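Local coordinates for lumazine protein (Photobacterium kishitanii, PDB 3A3B), which serves as an antenna protein of bacterial bioluminescence, binding a fluorescent lumazine or flavin and shifting luciferase emission to shorter wavelength, at residues V105-N110 / G175-V180. Sequence-based numbering, arbitrary orientation.
Sequences VATVDN and GSDVNV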
loop_
_atom_site.group_PDB
_atom_site.type_symbol
_atom_site.label_atom_id
_atom_site.label_comp_id
_atom_site.label_asym_id
_atom_site.label_seq_id
_atom_site.Cartn_x
_atom_site.Cartn_y
_atom_site.Cartn_z
ATOM N N VAL A 105 1.482 -8.846 -6.080
ATOM C CA VAL A 105 1.609 -8.933 -4.632
ATOM C C VAL A 105 3.005 -9.524 -4.437
ATOM O O VAL A 105 3.311 -10.578 -5.020
ATOM C CB VAL A 105 0.498 -9.823 -4.053
ATOM C CG1 VAL A 105 0.746 -10.213 -2.614
ATOM C CG2 VAL A 105 -0.859 -9.143 -4.193
ATOM N N ALA A 106 3.860 -8.813 -3.696
ATOM C CA ALA A 106 5.204 -9.246 -3.459
ATOM C C ALA A 106 5.265 -9.590 -1.987
ATOM O O ALA A 106 4.316 -9.327 -1.266
ATOM C CB ALA A 106 6.161 -8.153 -3.805
ATOM N N THR A 107 6.327 -10.242 -1.558
ATOM C CA THR A 107 6.467 -10.621 -0.151
ATOM C C THR A 107 7.755 -10.076 0.440
ATOM O O THR A 107 8.841 -10.213 -0.146
ATOM C CB THR A 107 6.396 -12.147 0.009
ATOM O OG1 THR A 107 5.190 -12.606 -0.609
ATOM C CG2 THR A 107 6.362 -12.547 1.469
ATOM N N VAL A 108 7.650 -9.421 1.589
ATOM C CA VAL A 108 8.872 -8.932 2.261
ATOM C C VAL A 108 9.819 -10.101 2.593
ATOM O O VAL A 108 9.407 -11.072 3.216
ATOM C CB VAL A 108 8.539 -8.117 3.561
ATOM C CG1 VAL A 108 9.813 -7.809 4.296
ATOM C CG2 VAL A 108 7.802 -6.829 3.195
ATOM N N ASP A 109 11.076 -9.991 2.191
ATOM C CA ASP A 109 12.067 -11.040 2.432
ATOM C C ASP A 109 12.827 -10.834 3.772
ATOM O O ASP A 109 13.228 -11.790 4.419
ATOM C CB ASP A 109 13.060 -11.091 1.284
ATOM C CG ASP A 109 13.971 -12.306 1.361
ATOM O OD1 ASP A 109 13.432 -13.421 1.295
ATOM O OD2 ASP A 109 15.212 -12.142 1.512
ATOM N N ASN A 110 13.023 -9.572 4.147
ATOM C CA ASN A 110 13.838 -9.180 5.298
ATOM C C ASN A 110 13.519 -7.701 5.527
ATOM O O ASN A 110 13.363 -6.945 4.556
ATOM C CB ASN A 110 15.344 -9.371 4.998
ATOM C CG ASN A 110 16.249 -9.013 6.213
ATOM O OD1 ASN A 110 16.284 -9.736 7.224
ATOM N ND2 ASN A 110 16.977 -7.912 6.106
ATOM N N GLY A 175 7.648 -12.000 5.433
ATOM C CA GLY A 175 6.422 -12.729 5.160
ATOM C C GLY A 175 5.214 -11.836 4.982
ATOM O O GLY A 175 4.154 -12.287 4.523
ATOM N N SER A 176 5.367 -10.561 5.335
ATOM C CA SER A 176 4.376 -9.557 4.987
ATOM C C SER A 176 4.220 -9.489 3.458
ATOM O O SER A 176 5.202 -9.388 2.718
ATOM C CB SER A 176 4.802 -8.167 5.512
ATOM O OG SER A 176 4.655 -8.065 6.930
ATOM N N ASP A 177 2.992 -9.571 2.993
ATOM C CA ASP A 177 2.743 -9.363 1.581
ATOM C C ASP A 177 2.462 -7.867 1.398
ATOM O O ASP A 177 1.972 -7.222 2.310
ATOM C CB ASP A 177 1.566 -10.198 1.122
ATOM C CG ASP A 177 1.924 -11.686 0.940
ATOM O OD1 ASP A 177 3.123 -12.055 0.887
ATOM O OD2 ASP A 177 0.970 -12.466 0.828
ATOM N N VAL A 178 2.790 -7.341 0.226
ATOM C CA VAL A 178 2.641 -5.936 -0.109
ATOM C C VAL A 178 2.096 -5.825 -1.526
ATOM O O VAL A 178 2.321 -6.714 -2.350
ATOM C CB VAL A 178 3.996 -5.143 -0.017
ATOM C CG1 VAL A 178 4.549 -5.191 1.399
ATOM C CG2 VAL A 178 5.083 -5.653 -0.992
ATOM N N ASN A 179 1.357 -4.754 -1.806
ATOM C CA ASN A 179 0.961 -4.446 -3.167
ATOM C C ASN A 179 2.089 -3.726 -3.877
ATOM O O ASN A 179 2.597 -2.719 -3.378
ATOM C CB ASN A 179 -0.259 -3.513 -3.110
ATOM C CG ASN A 179 -1.416 -4.152 -2.440
ATOM O OD1 ASN A 179 -1.595 -5.375 -2.563
ATOM N ND2 ASN A 179 -2.226 -3.355 -1.706
ATOM N N VAL A 180 2.460 -4.183 -5.058
ATOM C CA VAL A 180 3.492 -3.483 -5.847
ATOM C C VAL A 180 2.906 -2.867 -7.122
ATOM O O VAL A 180 2.061 -3.478 -7.788
ATOM C CB VAL A 180 4.767 -4.361 -6.112
ATOM C CG1 VAL A 180 4.442 -5.808 -6.303
ATOM C CG2 VAL A 180 5.610 -3.804 -7.288
#
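Ala106 and Val178 form the antiparallel hydrogen-bonded pair through which strand 104-113, the first of the C-terminal lumazine-binding repeat, meets its last, 177-182, and closes the six-stranded barrel. Ala106 N donates to Val178 O and Val178 N returns a bond to Ala106 O, both at 2.9 Å. The pairing extends into the residues just ahead of strand 177-182: Val108 N binds Ser176 O at 2.7 Å, and Gly175 N gives an almost straight bond to Val108 O.

The tightly packed face is apolar and buried. The methyl of Ala106 fits against two valines, 3.8 Å from CG1 of Val180 and 3.9 Å from CG2 of Val178. That branch of Val178 lies between its own backbone N and carbonyl carbon, while its other branch, CG1, is anti to the carbonyl carbon (chi1 -61°) and extends toward CG2 of Val108 at 4.1 Å. Ile122 and Ile140, from neighbouring strands, add to this layer.

The other face, with Val105, Thr107 and Asp177, is more open and partly polar. Thr107 and Asp177 run alongside each other on this face, and OG1 of the threonine donates to OD1 of the aspartate at 2.6 Å, on its syn side but 32° out of the carboxylate plane. Val105 CG1 touches Asp177 CB at 3.8 Å. At its other end this face is buried: Asn179 OD1 accepts from Thr71 N and its ND2 donates to Asn45 O, both of the N-terminal half, beside Ile102, a residue of the flavin site.

The barrel seam thus combines backbone bonds and an aliphatic interior with a short hydroxyl–carboxylate bond outside, which may ease the charge of Asp177, whose OD2 lies close to the like-charged Glu74.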